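Local coordinates for protein putative thiosulfate sulfurtransferase YNJE (Escherichia coli, PDB 2WLR) that transfers sulfur from thiosulfate to cyanide, giving thiocyanate and sulfite, as a periplasmic monomer built from rhodanese domains, at residues Q36-L46 with D108-K118; A169-V177 with K192-I200. One frame throughout, in Å; residues are numbered along the deposited sequence.

Contact 1: Q36-L46 with D108-K118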
ATOM      1  N   GLN A  36      18.481   4.359   6.443  1.00  8.56           N
ATOM      2  CA  GLN A  36      18.550   4.152   7.880  1.00  9.26           C
ATOM      3  C   GLN A  36      19.125   5.376   8.603  1.00  9.43           C
ATOM      4  O   GLN A  36      18.953   5.498   9.805  1.00 10.95           O
ATOM      5  CB  GLN A  36      19.343   2.888   8.199  1.00  9.70           C
ATOM      6  CG  GLN A  36      18.664   1.614   7.622  1.00 11.06           C
ATOM      7  CD  GLN A  36      19.359   0.344   8.003  1.00 10.48           C
ATOM      8  OE1 GLN A  36      20.052  -0.270   7.188  1.00 11.79           O
ATOM      9  NE2 GLN A  36      19.134  -0.097   9.243  1.00 11.92           N
ATOM     10  N   THR A  37      19.847   6.217   7.865  1.00  9.19           N
ATOM     11  CA  THR A  37      20.404   7.489   8.381  1.00  9.13           C
ATOM     12  C   THR A  37      20.310   8.480   7.229  1.00  9.10           C
ATOM     13  O   THR A  37      20.203   8.097   6.069  1.00 10.11           O
ATOM     14  CB  THR A  37      21.893   7.362   8.733  1.00  9.54           C
ATOM     15  OG1 THR A  37      22.613   6.896   7.588  1.00 11.80           O
ATOM     16  CG2 THR A  37      22.095   6.394   9.896  1.00 10.80           C
ATOM     17  N   LEU A  38      20.362   9.770   7.532  1.00  8.72           N
ATOM     18  CA  LEU A  38      20.271  10.792   6.489  1.00  9.48           C
ATOM     19  C   LEU A  38      21.341  10.610   5.420  1.00 10.60           C
ATOM     20  O   LEU A  38      22.519  10.421   5.761  1.00 11.09           O
ATOM     21  CB  LEU A  38      20.420  12.178   7.128  1.00  9.60           C
ATOM     22  CG  LEU A  38      19.238  12.685   7.886  1.00 11.42           C
ATOM     23  CD1 LEU A  38      19.600  13.942   8.660  1.00 12.99           C
ATOM     24  CD2 LEU A  38      18.011  12.920   6.975  1.00 13.08           C
ATOM     25  N   ASN A  39      20.921  10.638   4.146  1.00 12.16           N
ATOM     26  CA  ASN A  39      21.761  10.471   2.977  1.00 12.89           C
ATOM     27  C   ASN A  39      22.453   9.107   2.899  1.00 12.18           C
ATOM     28  O   ASN A  39      23.389   8.924   2.109  1.00 14.10           O
ATOM     29  CB  ASN A  39      22.792  11.614   2.850  1.00 13.71           C
ATOM     30  CG  ASN A  39      22.154  12.975   2.716  1.00 16.78           C
ATOM     31  OD1 ASN A  39      22.393  13.868   3.548  1.00 22.64           O
ATOM     32  ND2 ASN A  39      21.327  13.144   1.698  1.00 20.47           N
ATOM     33  N   GLY A  40      21.980   8.160   3.715  1.00 11.39           N
ATOM     34  CA  GLY A  40      22.475   6.804   3.696  1.00 10.71           C
ATOM     35  C   GLY A  40      21.959   5.978   2.540  1.00 10.13           C
ATOM     36  O   GLY A  40      21.159   6.432   1.762  1.00 11.19           O
ATOM     37  N   PRO A  41      22.435   4.744   2.443  1.00  9.46           N
ATOM     38  CA  PRO A  41      22.003   3.869   1.369  1.00  9.73           C
ATOM     39  C   PRO A  41      20.471   3.745   1.311  1.00  9.45           C
ATOM     40  O   PRO A  41      19.802   3.691   2.349  1.00  9.14           O
ATOM     41  CB  PRO A  41      22.656   2.532   1.742  1.00 10.06           C
ATOM     42  CG  PRO A  41      23.799   2.878   2.574  1.00 11.59           C
ATOM     43  CD  PRO A  41      23.414   4.095   3.325  1.00 10.25           C
ATOM     44  N   SER A  42      19.945   3.702   0.099  1.00  8.58           N
ATOM     45  CA  SER A  42      18.491   3.766  -0.127  1.00  7.32           C
ATOM     46  C   SER A  42      18.082   2.582  -0.995  1.00  7.53           C
ATOM     47  O   SER A  42      18.351   2.554  -2.198  1.00  9.16           O
ATOM     48  CB  SER A  42      18.157   5.090  -0.845  1.00  8.42           C
ATOM     49  OG  SER A  42      16.794   5.148  -1.175  1.00 10.01           O
ATOM     50  N   GLY A  43      17.455   1.598  -0.345  1.00  7.07           N
ATOM     51  CA  GLY A  43      16.943   0.448  -1.065  1.00  7.55           C
ATOM     52  C   GLY A  43      17.595  -0.868  -0.703  1.00  7.62           C
ATOM     53  O   GLY A  43      18.329  -0.976   0.260  1.00  8.02           O
ATOM     54  N   HIS A  44      17.346  -1.865  -1.573  1.00  7.01           N
ATOM     55  CA  HIS A  44      17.780  -3.244  -1.383  1.00  7.98           C
ATOM     56  C   HIS A  44      18.654  -3.709  -2.516  1.00  7.38           C
ATOM     57  O   HIS A  44      18.707  -3.115  -3.573  1.00  7.37           O
ATOM     58  CB  HIS A  44      16.570  -4.195  -1.239  1.00  7.86           C
ATOM     59  CG  HIS A  44      15.509  -4.018  -2.288  1.00  7.51           C
ATOM     60  ND1 HIS A  44      15.453  -4.722  -3.477  1.00 10.45           N
ATOM     61  CD2 HIS A  44      14.409  -3.244  -2.274  1.00  4.98           C
ATOM     62  CE1 HIS A  44      14.346  -4.368  -4.123  1.00  6.71           C
ATOM     63  NE2 HIS A  44      13.718  -3.453  -3.421  1.00 11.30           N
ATOM     64  N   GLU A  45      19.368  -4.787  -2.275  1.00  8.07           N
ATOM     65  CA  GLU A  45      20.186  -5.323  -3.331  1.00  8.38           C
ATOM     66  C   GLU A  45      19.335  -5.903  -4.444  1.00  9.49           C
ATOM     67  O   GLU A  45      18.211  -6.320  -4.234  1.00  8.84           O
ATOM     68  CB  GLU A  45      21.164  -6.345  -2.786  1.00  8.76           C
ATOM     69  CG  GLU A  45      22.157  -5.777  -1.766  1.00  9.31           C
ATOM     70  CD  GLU A  45      23.251  -4.954  -2.356  1.00 10.34           C
ATOM     71  OE1 GLU A  45      23.266  -4.743  -3.581  1.00 10.79           O
ATOM     72  OE2 GLU A  45      24.134  -4.549  -1.580  1.00 10.45           O
ATOM     73  N   LEU A  46      19.884  -5.905  -5.650  1.00  9.85           N
ATOM     74  CA  LEU A  46      19.174  -6.381  -6.821  1.00 11.21           C
ATOM     75  C   LEU A  46      18.529  -7.750  -6.628  1.00 11.30           C
ATOM     76  O   LEU A  46      19.179  -8.719  -6.237  1.00 12.15           O
ATOM     77  CB  LEU A  46      20.115  -6.391  -8.042  1.00 11.99           C
ATOM     78  CG  LEU A  46      19.525  -6.841  -9.371  1.00 12.82           C
ATOM     79  CD1 LEU A  46      18.468  -5.861  -9.879  1.00 14.46           C
ATOM     80  CD2 LEU A  46      20.674  -6.956 -10.388  1.00 17.75           C
ATOM     81  N   ASP A 108      29.180  -8.032   1.071  1.00 14.80           N
ATOM     82  CA  ASP A 108      29.294  -6.645   0.612  1.00 13.86           C
ATOM     83  C   ASP A 108      27.948  -5.908   0.592  1.00 12.67           C
ATOM     84  O   ASP A 108      27.829  -4.863  -0.025  1.00 11.45           O
ATOM     85  CB  ASP A 108      30.035  -6.536  -0.752  1.00 13.73           C
ATOM     86  CG  ASP A 108      29.275  -7.157  -1.922  1.00 15.27           C
ATOM     87  OD1 ASP A 108      28.341  -7.967  -1.688  1.00 15.02           O
ATOM     88  OD2 ASP A 108      29.591  -6.808  -3.086  1.00 18.28           O
ATOM     89  N   ALA A 109      26.944  -6.445   1.288  1.00 11.30           N
ATOM     90  CA  ALA A 109      25.617  -5.845   1.305  1.00 10.79           C
ATOM     91  C   ALA A 109      25.620  -4.393   1.732  1.00 11.21           C
ATOM     92  O   ALA A 109      26.202  -4.065   2.751  1.00 12.74           O
ATOM     93  CB  ALA A 109      24.697  -6.616   2.230  1.00 10.93           C
ATOM     94  N   LEU A 110      24.936  -3.551   0.954  1.00 10.74           N
ATOM     95  CA  LEU A 110      24.770  -2.118   1.215  1.00 11.68           C
ATOM     96  C   LEU A 110      26.065  -1.301   1.111  1.00 11.58           C
ATOM     97  O   LEU A 110      26.045  -0.107   1.404  1.00 13.18           O
ATOM     98  CB  LEU A 110      24.072  -1.869   2.549  1.00 12.36           C
ATOM     99  CG  LEU A 110      22.803  -2.705   2.794  1.00 11.86           C
ATOM    100  CD1 LEU A 110      22.279  -2.474   4.214  1.00 13.60           C
ATOM    101  CD2 LEU A 110      21.733  -2.358   1.807  1.00 13.88           C
ATOM    102  N   SER A 111      27.161  -1.902   0.675  1.00 12.51           N
ATOM    103  CA  SER A 111      28.434  -1.167   0.562  1.00 12.57           C
ATOM    104  C   SER A 111      28.584  -0.338  -0.709  1.00 12.95           C
ATOM    105  O   SER A 111      29.527   0.440  -0.821  1.00 13.96           O
ATOM    106  CB  SER A 111      29.598  -2.124   0.653  1.00 12.49           C
ATOM    107  OG  SER A 111      29.628  -2.987  -0.470  1.00 13.68           O
ATOM    108  N   GLU A 112      27.705  -0.556  -1.683  1.00 12.54           N
ATOM    109  CA  GLU A 112      27.670   0.212  -2.917  1.00 12.16           C
ATOM    110  C   GLU A 112      26.271   0.833  -3.073  1.00 12.68           C
ATOM    111  O   GLU A 112      25.394   0.273  -3.715  1.00 10.90           O
ATOM    112  CB  GLU A 112      27.995  -0.713  -4.077  1.00 13.22           C
ATOM    113  CG  GLU A 112      29.384  -1.310  -4.019  1.00 16.01           C
ATOM    114  CD  GLU A 112      30.533  -0.324  -4.233  1.00 20.29           C
ATOM    115  OE1 GLU A 112      30.295   0.861  -4.580  1.00 22.39           O
ATOM    116  OE2 GLU A 112      31.691  -0.781  -4.044  1.00 24.07           O
ATOM    117  N   PRO A 113      26.041   1.998  -2.473  1.00 12.17           N
ATOM    118  CA  PRO A 113      24.715   2.575  -2.517  1.00 12.52           C
ATOM    119  C   PRO A 113      24.159   2.719  -3.926  1.00 11.72           C
ATOM    120  O   PRO A 113      22.956   2.669  -4.125  1.00 11.80           O
ATOM    121  CB  PRO A 113      24.903   3.937  -1.830  1.00 13.45           C
ATOM    122  CG  PRO A 113      26.103   3.764  -0.997  1.00 14.11           C
ATOM    123  CD  PRO A 113      26.990   2.831  -1.720  1.00 13.93           C
ATOM    124  N   SER A 114      25.033   2.902  -4.915  1.00 11.97           N
ATOM    125  CA  SER A 114      24.573   3.111  -6.287  1.00 11.48           C
ATOM    126  C   SER A 114      23.869   1.917  -6.940  1.00 11.17           C
ATOM    127  O   SER A 114      23.111   2.084  -7.882  1.00 11.56           O
ATOM    128  CB  SER A 114      25.723   3.601  -7.187  1.00 12.62           C
ATOM    129  OG  SER A 114      26.676   2.594  -7.424  1.00 12.71           O
ATOM    130  N   ARG A 115      24.077   0.713  -6.406  1.00 10.13           N
ATOM    131  CA  ARG A 115      23.544  -0.473  -7.058  1.00 10.75           C
ATOM    132  C   ARG A 115      22.214  -0.883  -6.411  1.00  9.94           C
ATOM    133  O   ARG A 115      21.634  -1.868  -6.803  1.00 11.61           O
ATOM    134  CB  ARG A 115      24.563  -1.613  -7.049  1.00 11.16           C
ATOM    135  CG  ARG A 115      24.837  -2.219  -5.728  1.00 11.77           C
ATOM    136  CD  ARG A 115      25.817  -3.369  -5.799  1.00 11.39           C
ATOM    137  NE  ARG A 115      25.831  -4.084  -4.530  1.00 11.88           N
ATOM    138  CZ  ARG A 115      26.811  -4.841  -4.057  1.00 12.80           C
ATOM    139  NH1 ARG A 115      27.927  -5.048  -4.737  1.00 16.27           N
ATOM    140  NH2 ARG A 115      26.638  -5.431  -2.887  1.00 14.77           N
ATOM    141  N   LEU A 116      21.739  -0.131  -5.425  1.00  9.04           N
ATOM    142  CA  LEU A 116      20.504  -0.506  -4.711  1.00  8.96           C
ATOM    143  C   LEU A 116      19.268  -0.162  -5.508  1.00  9.97           C
ATOM    144  O   LEU A 116      19.277   0.763  -6.323  1.00 12.00           O
ATOM    145  CB  LEU A 116      20.466   0.169  -3.332  1.00  8.02           C
ATOM    146  CG  LEU A 116      21.627  -0.246  -2.426  1.00  6.93           C
ATOM    147  CD1 LEU A 116      21.658   0.579  -1.155  1.00  8.69           C
ATOM    148  CD2 LEU A 116      21.620  -1.727  -2.077  1.00  9.67           C
ATOM    149  N   GLN A 117      18.214  -0.930  -5.248  1.00  9.65           N
ATOM    150  CA  GLN A 117      16.921  -0.814  -5.890  1.00 10.86           C
ATOM    151  C   GLN A 117      15.883  -0.347  -4.881  1.00 10.74           C
ATOM    152  O   GLN A 117      15.875  -0.778  -3.748  1.00 10.62           O
ATOM    153  CB  GLN A 117      16.459  -2.160  -6.459  1.00 11.58           C
ATOM    154  CG  GLN A 117      17.471  -2.922  -7.291  1.00 15.13           C
ATOM    155  CD  GLN A 117      17.964  -2.174  -8.477  1.00 19.97           C
ATOM    156  OE1 GLN A 117      19.160  -1.843  -8.572  1.00 26.63           O
ATOM    157  NE2 GLN A 117      17.067  -1.906  -9.408  1.00 20.83           N
ATOM    158  N   LYS A 118      14.976   0.516  -5.305  1.00 11.86           N
ATOM    159  CA  LYS A 118      13.945   1.042  -4.392  1.00 12.67           C
ATOM    160  C   LYS A 118      12.614   1.195  -5.087  1.00 13.32           C
ATOM    161  O   LYS A 118      12.552   1.177  -6.313  1.00 13.29           O
ATOM    162  CB  LYS A 118      14.387   2.389  -3.831  1.00 13.65           C
ATOM    163  CG  LYS A 118      14.616   3.488  -4.862  1.00 15.71           C
ATOM    164  CD  LYS A 118      15.395   4.681  -4.285  1.00 21.64           C
ATOM    165  CE  LYS A 118      15.904   5.642  -5.393  1.00 24.59           C
ATOM    166  NZ  LYS A 118      17.163   6.370  -5.001  1.00 29.11           N
TER
HETATM  167  O   HOH W   1      21.406   4.196  -2.258  1.00 15.71           O
HETATM  168  O   HOH W   2      16.695   7.567  -2.394  1.00 19.12           O
HETATM  169  O   HOH W   3      18.783   4.052  -4.447  1.00 23.18           O
HETATM  170  O   HOH W   4      25.139  -1.965  -1.862  1.00  9.57           O
HETATM  171  O   HOH W   5      22.349  -4.515  -6.162  1.00 11.68           O

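Contact 2: A169-V177 with K192-I200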
ATOM      1  N   ALA A 169      -2.232  14.935  15.148  1.00 14.05           N
ATOM      2  CA  ALA A 169      -3.109  14.471  14.071  1.00 13.56           C
ATOM      3  C   ALA A 169      -4.511  15.052  14.178  1.00 13.44           C
ATOM      4  O   ALA A 169      -5.100  15.107  15.264  1.00 13.65           O
ATOM      5  CB  ALA A 169      -3.191  12.945  14.063  1.00 14.34           C
ATOM      6  N   ASP A 170      -5.028  15.473  13.029  1.00 11.84           N
ATOM      7  CA  ASP A 170      -6.424  15.860  12.831  1.00 11.67           C
ATOM      8  C   ASP A 170      -7.214  14.560  12.577  1.00 11.13           C
ATOM      9  O   ASP A 170      -6.633  13.473  12.588  1.00 10.72           O
ATOM     10  CB  ASP A 170      -6.464  16.859  11.659  1.00 11.70           C
ATOM     11  CG  ASP A 170      -7.818  17.481  11.403  1.00 13.13           C
ATOM     12  OD1 ASP A 170      -8.683  17.506  12.296  1.00 15.00           O
ATOM     13  OD2 ASP A 170      -7.972  17.993  10.265  1.00 14.31           O
ATOM     14  N   TYR A 171      -8.526  14.670  12.408  1.00 10.69           N
ATOM     15  CA  TYR A 171      -9.386  13.533  12.099  1.00 11.45           C
ATOM     16  C   TYR A 171     -10.315  13.879  10.957  1.00 10.80           C
ATOM     17  O   TYR A 171     -10.892  14.987  10.912  1.00 12.78           O
ATOM     18  CB  TYR A 171     -10.231  13.164  13.316  1.00 11.64           C
ATOM     19  CG  TYR A 171     -11.161  11.996  13.080  1.00 12.77           C
ATOM     20  CD1 TYR A 171     -10.737  10.689  13.312  1.00 13.03           C
ATOM     21  CD2 TYR A 171     -12.475  12.187  12.620  1.00 12.22           C
ATOM     22  CE1 TYR A 171     -11.573   9.617  13.082  1.00 13.58           C
ATOM     23  CE2 TYR A 171     -13.322  11.102  12.403  1.00 12.90           C
ATOM     24  CZ  TYR A 171     -12.866   9.817  12.654  1.00 11.41           C
ATOM     25  OH  TYR A 171     -13.658   8.701  12.475  1.00 13.55           O
ATOM     26  N   ILE A 172     -10.417  12.982   9.977  1.00 10.25           N
ATOM     27  CA  ILE A 172     -11.385  13.144   8.899  1.00 11.80           C
ATOM     28  C   ILE A 172     -12.315  11.929   8.938  1.00 11.06           C
ATOM     29  O   ILE A 172     -11.874  10.772   8.926  1.00 10.56           O
ATOM     30  CB  ILE A 172     -10.740  13.277   7.506  1.00 11.64           C
ATOM     31  CG1 ILE A 172     -10.064  14.627   7.343  1.00 15.85           C
ATOM     32  CG2 ILE A 172     -11.799  13.104   6.378  1.00 15.07           C
ATOM     33  CD1 ILE A 172      -9.267  14.741   6.076  1.00 18.00           C
ATOM     34  N   ASP A 173     -13.618  12.197   8.972  1.00 11.12           N
ATOM     35  CA  ASP A 173     -14.662  11.207   8.802  1.00 11.59           C
ATOM     36  C   ASP A 173     -14.751  10.947   7.291  1.00 11.32           C
ATOM     37  O   ASP A 173     -14.887  11.899   6.500  1.00 11.09           O
ATOM     38  CB  ASP A 173     -15.956  11.845   9.347  1.00 11.55           C
ATOM     39  CG  ASP A 173     -17.179  10.960   9.280  1.00 13.72           C
ATOM     40  OD1 ASP A 173     -17.261   9.965   8.525  1.00 13.11           O
ATOM     41  OD2 ASP A 173     -18.150  11.364   9.970  1.00 17.81           O
ATOM     42  N   THR A 174     -14.698   9.689   6.868  1.00 11.00           N
ATOM     43  CA  THR A 174     -14.807   9.369   5.443  1.00 11.68           C
ATOM     44  C   THR A 174     -16.112   9.886   4.814  1.00 12.12           C
ATOM     45  O   THR A 174     -16.181  10.155   3.618  1.00 12.07           O
ATOM     46  CB  THR A 174     -14.665   7.863   5.182  1.00 10.27           C
ATOM     47  OG1 THR A 174     -15.578   7.123   6.005  1.00 11.04           O
ATOM     48  CG2 THR A 174     -13.240   7.380   5.486  1.00 12.05           C
ATOM     49  N   ASN A 175     -17.160  10.038   5.618  1.00 12.90           N
ATOM     50  CA  ASN A 175     -18.387  10.629   5.108  1.00 13.83           C
ATOM     51  C   ASN A 175     -18.234  12.085   4.669  1.00 13.68           C
ATOM     52  O   ASN A 175     -19.128  12.632   4.022  1.00 14.18           O
ATOM     53  CB  ASN A 175     -19.518  10.511   6.143  1.00 14.17           C
ATOM     54  CG  ASN A 175     -19.957   9.069   6.392  1.00 15.88           C
ATOM     55  OD1 ASN A 175     -20.292   8.700   7.527  1.00 25.86           O
ATOM     56  ND2 ASN A 175     -19.972   8.251   5.348  1.00 17.15           N
ATOM     57  N   GLU A 176     -17.118  12.733   5.014  1.00 13.33           N
ATOM     58  CA  GLU A 176     -16.804  14.071   4.481  1.00 13.55           C
ATOM     59  C   GLU A 176     -16.345  14.029   3.030  1.00 13.19           C
ATOM     60  O   GLU A 176     -16.287  15.069   2.378  1.00 13.16           O
ATOM     61  CB  GLU A 176     -15.711  14.771   5.293  1.00 13.98           C
ATOM     62  CG  GLU A 176     -16.047  15.006   6.738  1.00 15.52           C
ATOM     63  CD  GLU A 176     -14.892  15.627   7.499  1.00 16.94           C
ATOM     64  OE1 GLU A 176     -14.451  16.723   7.087  1.00 19.21           O
ATOM     65  OE2 GLU A 176     -14.405  15.028   8.484  1.00 17.74           O
ATOM     66  N   VAL A 177     -15.962  12.861   2.513  1.00 11.34           N
ATOM     67  CA  VAL A 177     -15.441  12.809   1.148  1.00 11.67           C
ATOM     68  C   VAL A 177     -16.258  11.968   0.165  1.00 10.35           C
ATOM     69  O   VAL A 177     -15.962  11.992  -1.020  1.00 10.72           O
ATOM     70  CB  VAL A 177     -13.976  12.326   1.107  1.00 11.09           C
ATOM     71  CG1 VAL A 177     -13.157  13.096   2.148  1.00 14.96           C
ATOM     72  CG2 VAL A 177     -13.880  10.805   1.349  1.00 12.91           C
ATOM     73  N   LYS A 192     -13.766  21.040  -2.047  1.00  9.34           N
ATOM     74  CA  LYS A 192     -13.180  22.339  -1.755  1.00  9.82           C
ATOM     75  C   LYS A 192     -13.496  22.771  -0.340  1.00  8.92           C
ATOM     76  O   LYS A 192     -12.622  23.251   0.383  1.00  9.57           O
ATOM     77  CB  LYS A 192     -13.717  23.357  -2.744  1.00 10.59           C
ATOM     78  CG  LYS A 192     -13.146  24.751  -2.704  1.00 13.69           C
ATOM     79  CD  LYS A 192     -13.896  25.586  -3.746  1.00 15.88           C
ATOM     80  CE  LYS A 192     -13.212  26.893  -4.005  1.00 19.44           C
ATOM     81  NZ  LYS A 192     -13.368  27.800  -2.883  1.00 22.24           N
ATOM     82  N   ALA A 193     -14.727  22.572   0.115  1.00  9.02           N
ATOM     83  CA  ALA A 193     -15.075  22.965   1.471  1.00  9.29           C
ATOM     84  C   ALA A 193     -14.335  22.109   2.492  1.00  9.67           C
ATOM     85  O   ALA A 193     -13.870  22.594   3.518  1.00 11.00           O
ATOM     86  CB  ALA A 193     -16.606  22.871   1.674  1.00  9.37           C
HETATM   87  N   MSE A 194     -14.262  20.816   2.223  1.00  9.31           N
HETATM   88  CA  MSE A 194     -13.610  19.891   3.141  1.00 10.02           C
HETATM   89  C   MSE A 194     -12.128  20.235   3.306  1.00  9.36           C
HETATM   90  O   MSE A 194     -11.594  20.265   4.409  1.00  9.50           O
HETATM   91  CB  MSE A 194     -13.810  18.457   2.596  1.00 11.67           C
HETATM   92  CG  MSE A 194     -13.135  17.318   3.418  1.00 12.69           C
HETATM   93 SE   MSE A 194     -11.252  17.056   2.973  1.00 19.75          SE
HETATM   94  CE  MSE A 194     -11.372  16.391   1.136  1.00 20.40           C
ATOM     95  N   LEU A 195     -11.484  20.530   2.181  1.00  8.19           N
ATOM     96  CA  LEU A 195     -10.054  20.839   2.159  1.00  8.90           C
ATOM     97  C   LEU A 195      -9.808  22.115   2.979  1.00  9.29           C
ATOM     98  O   LEU A 195      -8.895  22.163   3.830  1.00 10.95           O
ATOM     99  CB  LEU A 195      -9.507  20.939   0.739  1.00  8.89           C
ATOM    100  CG  LEU A 195      -9.467  19.620  -0.052  1.00  9.63           C
ATOM    101  CD1 LEU A 195      -9.430  19.856  -1.530  1.00 12.55           C
ATOM    102  CD2 LEU A 195      -8.230  18.788   0.387  1.00 11.19           C
ATOM    103  N   ALA A 196     -10.633  23.131   2.733  1.00 10.02           N
ATOM    104  CA  ALA A 196     -10.513  24.388   3.484  1.00 10.18           C
ATOM    105  C   ALA A 196     -10.647  24.176   4.975  1.00 12.05           C
ATOM    106  O   ALA A 196      -9.817  24.650   5.771  1.00 11.27           O
ATOM    107  CB  ALA A 196     -11.555  25.400   3.010  1.00  9.92           C
ATOM    108  N   LYS A 197     -11.659  23.425   5.376  1.00 12.79           N
ATOM    109  CA  LYS A 197     -11.977  23.173   6.786  1.00 13.62           C
ATOM    110  C   LYS A 197     -10.845  22.460   7.520  1.00 12.74           C
ATOM    111  O   LYS A 197     -10.562  22.743   8.668  1.00 13.79           O
ATOM    112  CB  LYS A 197     -13.260  22.335   6.842  1.00 15.37           C
ATOM    113  CG  LYS A 197     -13.916  22.004   8.161  1.00 21.07           C
ATOM    114  CD  LYS A 197     -14.808  20.691   8.025  1.00 25.14           C
ATOM    115  CE  LYS A 197     -15.655  20.567   6.713  1.00 27.40           C
ATOM    116  NZ  LYS A 197     -15.819  19.143   6.107  1.00 29.53           N
ATOM    117  N   HIS A 198     -10.175  21.540   6.839  1.00 12.13           N
ATOM    118  CA  HIS A 198      -9.030  20.840   7.413  1.00 12.37           C
ATOM    119  C   HIS A 198      -7.677  21.518   7.134  1.00 11.89           C
ATOM    120  O   HIS A 198      -6.623  20.946   7.430  1.00 11.85           O
ATOM    121  CB  HIS A 198      -9.031  19.380   6.951  1.00 11.98           C
ATOM    122  CG  HIS A 198     -10.203  18.620   7.462  1.00 12.93           C
ATOM    123  ND1 HIS A 198     -10.238  18.059   8.720  1.00 15.42           N
ATOM    124  CD2 HIS A 198     -11.420  18.406   6.915  1.00 13.78           C
ATOM    125  CE1 HIS A 198     -11.414  17.486   8.908  1.00 15.63           C
ATOM    126  NE2 HIS A 198     -12.157  17.692   7.829  1.00 14.83           N
ATOM    127  N   GLY A 199      -7.682  22.748   6.620  1.00 12.02           N
ATOM    128  CA  GLY A 199      -6.466  23.535   6.496  1.00 11.07           C
ATOM    129  C   GLY A 199      -5.482  23.040   5.479  1.00 11.49           C
ATOM    130  O   GLY A 199      -4.275  23.168   5.652  1.00 11.86           O
ATOM    131  N   ILE A 200      -6.003  22.470   4.398  1.00 11.27           N
ATOM    132  CA  ILE A 200      -5.191  21.876   3.345  1.00 12.00           C
ATOM    133  C   ILE A 200      -5.232  22.734   2.075  1.00 11.62           C
ATOM    134  O   ILE A 200      -6.317  22.935   1.494  1.00 11.73           O
ATOM    135  CB  ILE A 200      -5.688  20.465   3.007  1.00 11.00           C
ATOM    136  CG1 ILE A 200      -5.674  19.574   4.264  1.00 12.97           C
ATOM    137  CG2 ILE A 200      -4.837  19.864   1.873  1.00 12.34           C
ATOM    138  CD1 ILE A 200      -6.438  18.233   4.104  1.00 13.62           C
TER
HETATM  139  O   HOH W   6      -5.605  19.025   9.259  1.00 15.62           O

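Contact 1: Q36-L46 with D108-K118
E45 and R115 carry the ionic part of this contact between two loops. The guanidinium grips the carboxylate side-on with two nitrogens: R115 NE reaches E45 OE1 at 2.8 Å on its syn side, and R115 NH2 reaches E45 OE2 at 3.0 Å from above the carboxylate plane, the two flat groups turned 59° apart. The backbone N of L110 gives E45 OE2 a further bond of 2.8 Å, nearly along its C-O direction. The remaining amino group, R115 NH1, bridges to D108 OD2 at 2.9 Å, completing a salt-bridge network. Were R115 an alanine, both acids, E45 and D108, would probably be left without the positive charge they share.

H44 and Q117 form a single antiparallel bridge, a hydrogen-bonded pair in which H44 N donates to Q117 O and Q117 N to H44 O. With its first torsion at 49°, H44 sets CG between its own N and carbonyl carbon, which folds the imidazole back over the bridge; Q117 O lies over one ring face, and Q117 CB makes a CH-pi contact with the ring. G43 has no side chain, and a CB there would clash with Q117 O.

Apolar contact is local: P41 CB meets L116 CD1 at 3.6 Å, and P41 and P113 approach through their rings. The other methyl of L116, CD2, packs against the carboxylate carbon of E45, 3.6 Å from CD. Waters extend the polar links. One joins S42 N to P113 O, and another connects E45 OE1, L46 N and R115 O.

With both carboxylate oxygens of E45 bonded to R115, and one also to a backbone amide, the acid is likely to stay ionised and to fix the turn from D108 to S111 against the 36-46 loop.

Contact 2: A169-V177 with K192-I200
Strand 170-173 and the 3-10 turn 174-176 pass alongside the end of helix 188-197, with CA atoms 7.8 Å apart at D170 and H198 and 6.8 Å apart at E176 and M194. H198, just beyond the helix, spans the gap with both ring nitrogens. ND1 donates to D170 OD2 at 2.7 Å and NE2 to E176 OE1 at 2.6 Å, each acceptor near the ring plane; E176 OE1 uses its syn lone pair, whereas D170 OD2 is met on the syn side but with a tilt from the carboxylate plane. I172 CG1 sits over the centre of one ring face, a CH-pi contact of 3.6 Å to the centroid. Holding both ring N-H groups between two acids probably favours a protonated imidazole.

The helix ends here in a Schellman motif, with G199 at positive phi, and the strand is an outermost one of the parallel sheet in the second rhodanese repeat. K197 NZ adds a salt bridge to E176 OE1 at 2.9 Å, on the anti side but tilted from the carboxylate plane. E176, extended beyond CG (chi2 177°), also takes the backbone N of D173 through OE2. Beside them, selenomethionine M194 touches V177 CG1 through its terminal CE and approaches I172 CD1 with SE, near M223 of helix 213-226.

The two contacts come in series along the chain, each within a different rhodanese repeat: contact 1 closes before contact 2 opens. Their centres lie about 38 Å apart, the nearest atoms about 22 Å, and they do not touch. Contact 1 pairs the loop leading to strand 49-50 with the loop that leaves strand 103-105, the two outermost strands of the first parallel sheet. Contact 2 joins strand 170-173, at one border of the second sheet, to helix 188-197. Both lie away from the catalytic cysteine of the third repeat. Each ties together parts of its own repeat, one through surface loops and the other through a buried strand-helix junction.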